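Local coordinates for protein pilotin OutS (Dickeya dadantii, PDB 3UTK) that serves as the pilotin of a type II secretion system, interacting with the secretin OutD so that pectate lyases and cellulases can cross the outer membrane, at residues A52-Q60 and Y101-K111; T71-V79 and P124-V132. One frame throughout, in Å; residues are numbered along the deposited sequence.

Overall arrangement
Interaction 1 is the first to open along the chain: helix 40-60 supplies residues 52-60, and the path then runs through helix 69-82, which carries residues 71-79 of interaction 2. Helix 94-106 and the turn after it close interaction 1 at residues 101-111, 41 residues after the first segment ends. Helix 123-131 then closes interaction 2 over a similar separation. The segments alternate, so the two loops cross rather than nest, in a fold of perpendicular helical hairpins. Their centres lie about 18 Å apart, on opposite sides of the chain's centre. From the side of helix 40-60 turned away from interaction 1, Ser54 packs on Phe125, Met129 and Ile72, so the same helix serves both contacts.

Interaction 1. Residues A52-Q60 and Y101-K111; sequences AASKYLRVQ and YQGLLKDGTPK
Tyr101 and Tyr56 both act as knobs into holes where helix 40-60 meets helix 94-106. The Tyr101 ring, set among Ala52, Lys55, Val59 and Gln60, is the tighter fit. The extended chain of Lys55 crosses one face at about a right angle, its CD 3.9 Å from the centroid of the Tyr101 ring in a CH-pi contact only 10° off the normal; its NZ meanwhile forms salt bridges with Glu98 and Asp69. At the edge of the same ring, Tyr101 CE1 lies 3.7 Å from Tyr56 CA. Close packing continues at Ala52, whose CB is 3.6 Å from Tyr101 N. Within the nested-hairpin fold this pair crosses well short of a right angle, at -58°, with local axes 9.3 Å apart. Tyr56, with CG anti to its N (chi1 -172°), projects past Leu104 and Leu105 toward the looser end. There its OH is 2.7 Å from a water that also lies within hydrogen-bonding distance of Thr109 O and so can link helix to turn. That turn is braced by Asp107 OD1, which accepts from Thr109 N in an Asx turn and also from Thr109 OG1. On the exposed flank, Lys111 CD lies 3.5 Å from Gln60 O, and the chain bends only beyond it.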
loop_
_atom_site.group_PDB
_atom_site.type_symbol
_atom_site.label_atom_id
_atom_site.label_comp_id
_atom_site.label_asym_id
_atom_site.label_seq_id
_atom_site.Cartn_x
_atom_site.Cartn_y
_atom_site.Cartn_z
ATOM N N ALA A 52 2.817 0.591 -0.577
ATOM C CA ALA A 52 4.102 0.860 0.073
ATOM C C ALA A 52 4.035 0.701 1.588
ATOM O O ALA A 52 4.932 0.115 2.197
ATOM C CB ALA A 52 4.589 2.255 -0.274
ATOM N N ALA A 53 2.986 1.242 2.195
ATOM C CA ALA A 53 2.802 1.131 3.643
ATOM C C ALA A 53 2.612 -0.332 4.057
ATOM O O ALA A 53 3.130 -0.774 5.077
ATOM C CB ALA A 53 1.617 1.977 4.100
ATOM N N SER A 54 1.848 -1.075 3.259
ATOM C CA SER A 54 1.652 -2.490 3.513
ATOM C C SER A 54 2.949 -3.294 3.420
ATOM O O SER A 54 3.193 -4.140 4.260
ATOM C CB SER A 54 0.606 -3.071 2.563
ATOM O OG SER A 54 -0.650 -2.452 2.775
ATOM N N LYS A 55 3.761 -3.062 2.386
ATOM C CA LYS A 55 5.044 -3.763 2.283
ATOM C C LYS A 55 5.949 -3.369 3.457
ATOM O O LYS A 55 6.674 -4.198 3.998
ATOM C CB LYS A 55 5.733 -3.479 0.940
ATOM C CG LYS A 55 7.061 -4.215 0.764
ATOM C CD LYS A 55 7.654 -4.039 -0.629
ATOM C CE LYS A 55 8.917 -4.880 -0.784
ATOM N NZ LYS A 55 9.332 -5.011 -2.209
ATOM N N TYR A 56 5.916 -2.097 3.837
ATOM C CA TYR A 56 6.687 -1.637 4.992
ATOM C C TYR A 56 6.299 -2.422 6.253
ATOM O O TYR A 56 7.153 -2.832 7.038
ATOM C CB TYR A 56 6.516 -0.119 5.195
ATOM C CG TYR A 56 7.431 0.468 6.246
ATOM C CD1 TYR A 56 7.135 0.350 7.600
ATOM C CD2 TYR A 56 8.582 1.157 5.882
ATOM C CE1 TYR A 56 7.977 0.889 8.561
ATOM C CE2 TYR A 56 9.425 1.697 6.838
ATOM C CZ TYR A 56 9.120 1.560 8.168
ATOM O OH TYR A 56 9.968 2.093 9.113
ATOM N N LEU A 57 5.009 -2.671 6.434
ATOM C CA LEU A 57 4.579 -3.418 7.607
ATOM C C LEU A 57 5.101 -4.850 7.533
ATOM O O LEU A 57 5.621 -5.375 8.511
ATOM C CB LEU A 57 3.055 -3.423 7.748
ATOM C CG LEU A 57 2.382 -2.141 8.256
ATOM C CD1 LEU A 57 0.846 -2.242 8.196
ATOM C CD2 LEU A 57 2.822 -1.810 9.686
ATOM N N ARG A 58 4.964 -5.479 6.372
ATOM C CA ARG A 58 5.385 -6.873 6.251
ATOM C C ARG A 58 6.889 -7.015 6.470
ATOM O O ARG A 58 7.336 -7.887 7.214
ATOM C CB ARG A 58 4.998 -7.463 4.883
ATOM C CG ARG A 58 5.207 -8.982 4.787
ATOM C CD ARG A 58 4.999 -9.488 3.365
ATOM N NE ARG A 58 6.102 -9.097 2.499
ATOM C CZ ARG A 58 5.970 -8.442 1.351
ATOM N NH1 ARG A 58 4.767 -8.099 0.910
ATOM N NH2 ARG A 58 7.051 -8.127 0.644
ATOM N N VAL A 59 7.672 -6.165 5.813
ATOM C CA VAL A 59 9.119 -6.337 5.798
ATOM C C VAL A 59 9.817 -5.708 7.007
ATOM O O VAL A 59 10.687 -6.336 7.623
ATOM C CB VAL A 59 9.740 -5.805 4.486
ATOM C CG1 VAL A 59 11.263 -5.922 4.521
ATOM C CG2 VAL A 59 9.156 -6.554 3.287
ATOM N N GLN A 60 9.443 -4.476 7.344
ATOM C CA GLN A 60 10.129 -3.741 8.410
ATOM C C GLN A 60 9.506 -4.002 9.774
ATOM O O GLN A 60 10.178 -3.926 10.807
ATOM C CB GLN A 60 10.128 -2.228 8.114
ATOM C CG GLN A 60 10.713 -1.855 6.746
ATOM C CD GLN A 60 12.172 -2.251 6.604
ATOM O OE1 GLN A 60 12.588 -2.781 5.574
ATOM N NE2 GLN A 60 12.959 -1.978 7.631
ATOM N N TYR A 101 8.025 2.784 -1.321
ATOM C CA TYR A 101 8.524 1.940 -0.241
ATOM C C TYR A 101 9.990 2.271 0.022
ATOM O O TYR A 101 10.395 2.462 1.163
ATOM C CB TYR A 101 8.338 0.450 -0.576
ATOM C CG TYR A 101 9.106 -0.484 0.336
ATOM C CD1 TYR A 101 8.690 -0.708 1.640
ATOM C CD2 TYR A 101 10.253 -1.131 -0.107
ATOM C CE1 TYR A 101 9.388 -1.552 2.478
ATOM C CE2 TYR A 101 10.958 -1.979 0.725
ATOM C CZ TYR A 101 10.522 -2.185 2.018
ATOM O OH TYR A 101 11.219 -3.023 2.857
ATOM N N GLN A 102 10.785 2.354 -1.035
ATOM C CA GLN A 102 12.190 2.705 -0.866
ATOM C C GLN A 102 12.331 4.090 -0.232
ATOM O O GLN A 102 13.249 4.330 0.558
ATOM C CB GLN A 102 12.931 2.637 -2.204
ATOM C CG GLN A 102 13.045 1.230 -2.779
ATOM C CD GLN A 102 13.830 0.286 -1.880
ATOM O OE1 GLN A 102 13.553 -0.913 -1.820
ATOM N NE2 GLN A 102 14.815 0.824 -1.180
ATOM N N GLY A 103 11.416 4.993 -0.571
ATOM C CA GLY A 103 11.409 6.331 0.001
ATOM C C GLY A 103 11.154 6.312 1.502
ATOM O O GLY A 103 11.797 7.044 2.265
ATOM N N LEU A 104 10.210 5.471 1.926
ATOM C CA LEU A 104 9.901 5.309 3.350
ATOM C C LEU A 104 11.145 4.900 4.138
ATOM O O LEU A 104 11.432 5.459 5.203
ATOM C CB LEU A 104 8.793 4.258 3.555
ATOM C CG LEU A 104 7.331 4.617 3.237
ATOM C CD1 LEU A 104 6.430 3.379 3.246
ATOM C CD2 LEU A 104 6.790 5.650 4.204
ATOM N N LEU A 105 11.878 3.917 3.617
ATOM C CA LEU A 105 13.070 3.422 4.308
ATOM C C LEU A 105 14.067 4.539 4.605
ATOM O O LEU A 105 14.775 4.500 5.616
ATOM C CB LEU A 105 13.758 2.320 3.499
ATOM C CG LEU A 105 12.894 1.116 3.115
ATOM C CD1 LEU A 105 13.752 0.013 2.516
ATOM C CD2 LEU A 105 12.109 0.596 4.314
ATOM N N LYS A 106 14.113 5.532 3.728
ATOM C CA LYS A 106 15.131 6.580 3.819
ATOM C C LYS A 106 14.632 7.934 4.331
ATOM O O LYS A 106 15.405 8.892 4.403
ATOM C CB LYS A 106 15.803 6.751 2.453
ATOM C CG LYS A 106 16.597 5.535 2.029
ATOM C CD LYS A 106 17.286 5.757 0.694
ATOM C CE LYS A 106 18.283 4.644 0.414
ATOM N NZ LYS A 106 19.258 4.493 1.536
ATOM N N ASP A 107 13.360 8.017 4.713
ATOM C CA ASP A 107 12.738 9.320 4.964
ATOM C C ASP A 107 13.022 9.929 6.350
ATOM O O ASP A 107 12.595 11.045 6.656
ATOM C CB ASP A 107 11.230 9.317 4.596
ATOM C CG ASP A 107 10.336 8.644 5.643
ATOM O OD1 ASP A 107 10.741 8.493 6.811
ATOM O OD2 ASP A 107 9.182 8.283 5.288
ATOM N N GLY A 108 13.768 9.203 7.173
ATOM C CA GLY A 108 14.173 9.723 8.465
ATOM C C GLY A 108 13.257 9.417 9.640
ATOM O O GLY A 108 13.573 9.785 10.765
ATOM N N THR A 109 12.139 8.740 9.398
ATOM C CA THR A 109 11.237 8.344 10.491
ATOM C C THR A 109 11.761 7.045 11.097
ATOM O O THR A 109 11.970 6.083 10.384
ATOM C CB THR A 109 9.805 8.091 9.972
ATOM O OG1 THR A 109 9.371 9.214 9.197
ATOM C CG2 THR A 109 8.837 7.864 11.133
ATOM N N PRO A 110 12.001 7.020 12.419
ATOM C CA PRO A 110 12.539 5.783 12.996
ATOM C C PRO A 110 11.587 4.621 12.760
ATOM O O PRO A 110 10.375 4.810 12.743
ATOM C CB PRO A 110 12.632 6.098 14.493
ATOM C CG PRO A 110 12.753 7.615 14.548
ATOM C CD PRO A 110 11.961 8.134 13.380
ATOM N N LYS A 111 12.134 3.429 12.602
ATOM C CA LYS A 111 11.314 2.263 12.310
ATOM C C LYS A 111 10.189 2.062 13.328
ATOM O O LYS A 111 9.039 1.840 12.956
ATOM C CB LYS A 111 12.193 1.018 12.224
ATOM C CG LYS A 111 11.444 -0.247 11.882
ATOM C CD LYS A 111 12.399 -1.351 11.428
ATOM C CE LYS A 111 13.319 -1.808 12.548
ATOM N NZ LYS A 111 14.322 -2.806 12.058
HETATM O O HOH W 1 11.356 4.229 8.381
#

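Interaction 2. Residues T71-V79 and P124-V132; sequences TILKTAVNV and PFLDAMRTV
Phe125 opens the contact from helix 123-131 as a knob among Ile72, Thr75, Ala76 and Val79 of helix 69-82. Its first torsion (chi1 -168°) swings the ring across to the other helix, where Ala76 CA meets the ring edge in plane and Thr75 CG2 makes an off-centre CH-pi contact, 4.2 Å from the centroid of the Phe125 ring. A turn later, Ala128 sets its CB 3.9 Å from Thr75 CG2. Met129 comes next, at the closest backbone approach: its CG is 3.3 Å from Thr75 OG1, while the sulfur lies 4.1 Å from Ile72 CG1. Pro67 also touches the Met129 side chain. Thr131 OG1 bonds back to Ala128 O and receives a hydrogen bond from a water, itself weakly bound by Asn78 ND2. Val132 splits its two methyls between neighbouring side chains of the other helix, CG2 lying 3.2 Å from Thr75 OG1 and CG1 packing tightly on Lys74 CD. The local axes cross at 103°, so the C-terminal helix lies nearly square across helix 69-82. No direct hydrogen bond spans the two segments; Thr75 OG1 donates instead to Thr71 O, 2.9 Å away within its own helix, which satisfies a buried hydroxyl and lets a polar residue sit in an otherwise mainly apolar interface.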
loop_
_atom_site.group_PDB
_atom_site.type_symbol
_atom_site.label_atom_id
_atom_site.label_comp_id
_atom_site.label_asym_id
_atom_site.label_seq_id
_atom_site.Cartn_x
_atom_site.Cartn_y
_atom_site.Cartn_z
ATOM N N THR A 71 -0.258 -9.819 -4.079
ATOM C CA THR A 71 -1.551 -9.847 -3.404
ATOM C C THR A 71 -1.919 -8.469 -2.865
ATOM O O THR A 71 -3.074 -8.048 -2.961
ATOM C CB THR A 71 -1.575 -10.865 -2.247
ATOM O OG1 THR A 71 -1.242 -12.167 -2.745
ATOM C CG2 THR A 71 -2.955 -10.914 -1.598
ATOM N N ILE A 72 -0.940 -7.776 -2.282
ATOM C CA ILE A 72 -1.149 -6.406 -1.832
ATOM C C ILE A 72 -1.601 -5.526 -2.999
ATOM O O ILE A 72 -2.546 -4.744 -2.868
ATOM C CB ILE A 72 0.123 -5.820 -1.180
ATOM C CG1 ILE A 72 0.486 -6.599 0.089
ATOM C CG2 ILE A 72 -0.074 -4.347 -0.849
ATOM C CD1 ILE A 72 1.814 -6.154 0.741
ATOM N N LEU A 73 -0.930 -5.658 -4.141
ATOM C CA LEU A 73 -1.303 -4.910 -5.335
ATOM C C LEU A 73 -2.732 -5.214 -5.786
ATOM O O LEU A 73 -3.495 -4.309 -6.139
ATOM C CB LEU A 73 -0.346 -5.222 -6.484
ATOM C CG LEU A 73 -0.265 -4.102 -7.511
ATOM C CD1 LEU A 73 0.646 -3.014 -6.950
ATOM C CD2 LEU A 73 0.253 -4.615 -8.852
ATOM N N LYS A 74 -3.079 -6.496 -5.790
ATOM C CA LYS A 74 -4.403 -6.916 -6.214
ATOM C C LYS A 74 -5.450 -6.312 -5.287
ATOM O O LYS A 74 -6.554 -5.981 -5.719
ATOM C CB LYS A 74 -4.498 -8.443 -6.209
ATOM C CG LYS A 74 -5.806 -8.991 -6.736
ATOM C CD LYS A 74 -5.903 -10.485 -6.503
ATOM C CE LYS A 74 -4.764 -11.234 -7.176
ATOM N NZ LYS A 74 -5.051 -12.705 -7.227
ATOM N N THR A 75 -5.098 -6.164 -4.010
ATOM C CA THR A 75 -6.010 -5.572 -3.039
ATOM C C THR A 75 -6.251 -4.096 -3.338
ATOM O O THR A 75 -7.381 -3.611 -3.252
ATOM C CB THR A 75 -5.477 -5.710 -1.607
ATOM O OG1 THR A 75 -5.276 -7.098 -1.308
ATOM C CG2 THR A 75 -6.468 -5.125 -0.618
ATOM N N ALA A 76 -5.190 -3.385 -3.706
ATOM C CA ALA A 76 -5.316 -1.975 -4.048
ATOM C C ALA A 76 -6.180 -1.813 -5.296
ATOM O O ALA A 76 -7.019 -0.915 -5.375
ATOM C CB ALA A 76 -3.923 -1.336 -4.256
ATOM N N VAL A 77 -5.973 -2.686 -6.275
ATOM C CA VAL A 77 -6.783 -2.636 -7.484
ATOM C C VAL A 77 -8.256 -2.887 -7.147
ATOM O O VAL A 77 -9.133 -2.188 -7.651
ATOM C CB VAL A 77 -6.271 -3.606 -8.569
ATOM C CG1 VAL A 77 -7.246 -3.684 -9.723
ATOM C CG2 VAL A 77 -4.888 -3.167 -9.060
ATOM N N ASN A 78 -8.524 -3.855 -6.270
ATOM C CA ASN A 78 -9.901 -4.163 -5.874
ATOM C C ASN A 78 -10.588 -3.000 -5.173
ATOM O O ASN A 78 -11.753 -2.702 -5.436
ATOM C CB ASN A 78 -9.955 -5.414 -4.997
ATOM C CG ASN A 78 -9.852 -6.696 -5.806
ATOM O OD1 ASN A 78 -9.751 -6.662 -7.031
ATOM N ND2 ASN A 78 -9.866 -7.834 -5.120
ATOM N N VAL A 79 -9.870 -2.353 -4.262
ATOM C CA VAL A 79 -10.382 -1.145 -3.626
ATOM C C VAL A 79 -10.716 -0.085 -4.681
ATOM O O VAL A 79 -11.765 0.554 -4.616
ATOM C CB VAL A 79 -9.379 -0.592 -2.596
ATOM C CG1 VAL A 79 -9.773 0.816 -2.160
ATOM C CG2 VAL A 79 -9.294 -1.531 -1.401
ATOM N N PRO A 124 -8.284 -0.771 7.921
ATOM C CA PRO A 124 -9.250 -0.978 6.832
ATOM C C PRO A 124 -8.640 -1.614 5.575
ATOM O O PRO A 124 -9.282 -2.452 4.928
ATOM C CB PRO A 124 -9.756 0.441 6.538
ATOM C CG PRO A 124 -9.560 1.178 7.831
ATOM C CD PRO A 124 -8.286 0.623 8.401
ATOM N N PHE A 125 -7.415 -1.235 5.230
ATOM C CA PHE A 125 -6.785 -1.807 4.048
ATOM C C PHE A 125 -6.340 -3.246 4.318
ATOM O O PHE A 125 -6.495 -4.114 3.464
ATOM C CB PHE A 125 -5.616 -0.945 3.570
ATOM C CG PHE A 125 -5.101 -1.323 2.211
ATOM C CD1 PHE A 125 -5.888 -1.161 1.086
ATOM C CD2 PHE A 125 -3.827 -1.848 2.061
ATOM C CE1 PHE A 125 -5.407 -1.511 -0.170
ATOM C CE2 PHE A 125 -3.341 -2.199 0.815
ATOM C CZ PHE A 125 -4.130 -2.032 -0.302
ATOM N N LEU A 126 -5.797 -3.504 5.509
ATOM C CA LEU A 126 -5.400 -4.867 5.850
ATOM C C LEU A 126 -6.623 -5.794 5.898
ATOM O O LEU A 126 -6.543 -6.962 5.518
ATOM C CB LEU A 126 -4.621 -4.919 7.170
ATOM C CG LEU A 126 -3.416 -3.977 7.271
ATOM C CD1 LEU A 126 -2.666 -4.195 8.576
ATOM C CD2 LEU A 126 -2.476 -4.110 6.080
ATOM N N ASP A 127 -7.753 -5.271 6.362
ATOM C CA ASP A 127 -8.999 -6.047 6.361
ATOM C C ASP A 127 -9.410 -6.449 4.939
ATOM O O ASP A 127 -9.855 -7.580 4.694
ATOM C CB ASP A 127 -10.131 -5.254 7.013
ATOM C CG ASP A 127 -10.092 -5.309 8.531
ATOM O OD1 ASP A 127 -9.219 -6.004 9.092
ATOM O OD2 ASP A 127 -10.957 -4.665 9.165
ATOM N N ALA A 128 -9.262 -5.513 4.008
ATOM C CA ALA A 128 -9.593 -5.750 2.603
ATOM C C ALA A 128 -8.715 -6.849 2.017
ATOM O O ALA A 128 -9.122 -7.594 1.124
ATOM C CB ALA A 128 -9.431 -4.465 1.806
ATOM N N MET A 129 -7.499 -6.943 2.528
ATOM C CA MET A 129 -6.543 -7.923 2.048
ATOM C C MET A 129 -6.957 -9.360 2.329
ATOM O O MET A 129 -6.584 -10.268 1.597
ATOM C CB MET A 129 -5.196 -7.661 2.700
ATOM C CG MET A 129 -4.087 -7.443 1.742
ATOM S SD MET A 129 -2.680 -6.894 2.705
ATOM C CE MET A 129 -2.687 -5.136 2.363
ATOM N N ARG A 130 -7.703 -9.571 3.406
ATOM C CA ARG A 130 -8.186 -10.909 3.722
ATOM C C ARG A 130 -9.109 -11.444 2.639
ATOM O O ARG A 130 -9.033 -12.612 2.268
ATOM C CB ARG A 130 -8.918 -10.906 5.053
ATOM C CG ARG A 130 -8.054 -10.445 6.181
ATOM C CD ARG A 130 -8.275 -11.306 7.391
ATOM N NE ARG A 130 -7.811 -10.628 8.583
ATOM C CZ ARG A 130 -8.147 -10.990 9.813
ATOM N NH1 ARG A 130 -8.948 -12.030 9.998
ATOM N NH2 ARG A 130 -7.684 -10.311 10.849
ATOM N N THR A 131 -9.983 -10.581 2.136
ATOM C CA THR A 131 -10.953 -10.987 1.128
ATOM C C THR A 131 -10.254 -11.375 -0.173
ATOM O O THR A 131 -10.840 -12.030 -1.033
ATOM C CB THR A 131 -11.973 -9.869 0.853
ATOM O OG1 THR A 131 -11.352 -8.827 0.091
ATOM C CG2 THR A 131 -12.490 -9.293 2.161
ATOM N N VAL A 132 -8.995 -10.972 -0.304
ATOM C CA VAL A 132 -8.214 -11.265 -1.501
ATOM C C VAL A 132 -7.402 -12.547 -1.328
ATOM O O VAL A 132 -7.172 -13.282 -2.288
ATOM C CB VAL A 132 -7.252 -10.110 -1.836
ATOM C CG1 VAL A 132 -6.610 -10.332 -3.199
ATOM C CG2 VAL A 132 -7.989 -8.782 -1.804
HETATM O O HOH W 2 -11.383 -8.297 -3.123
#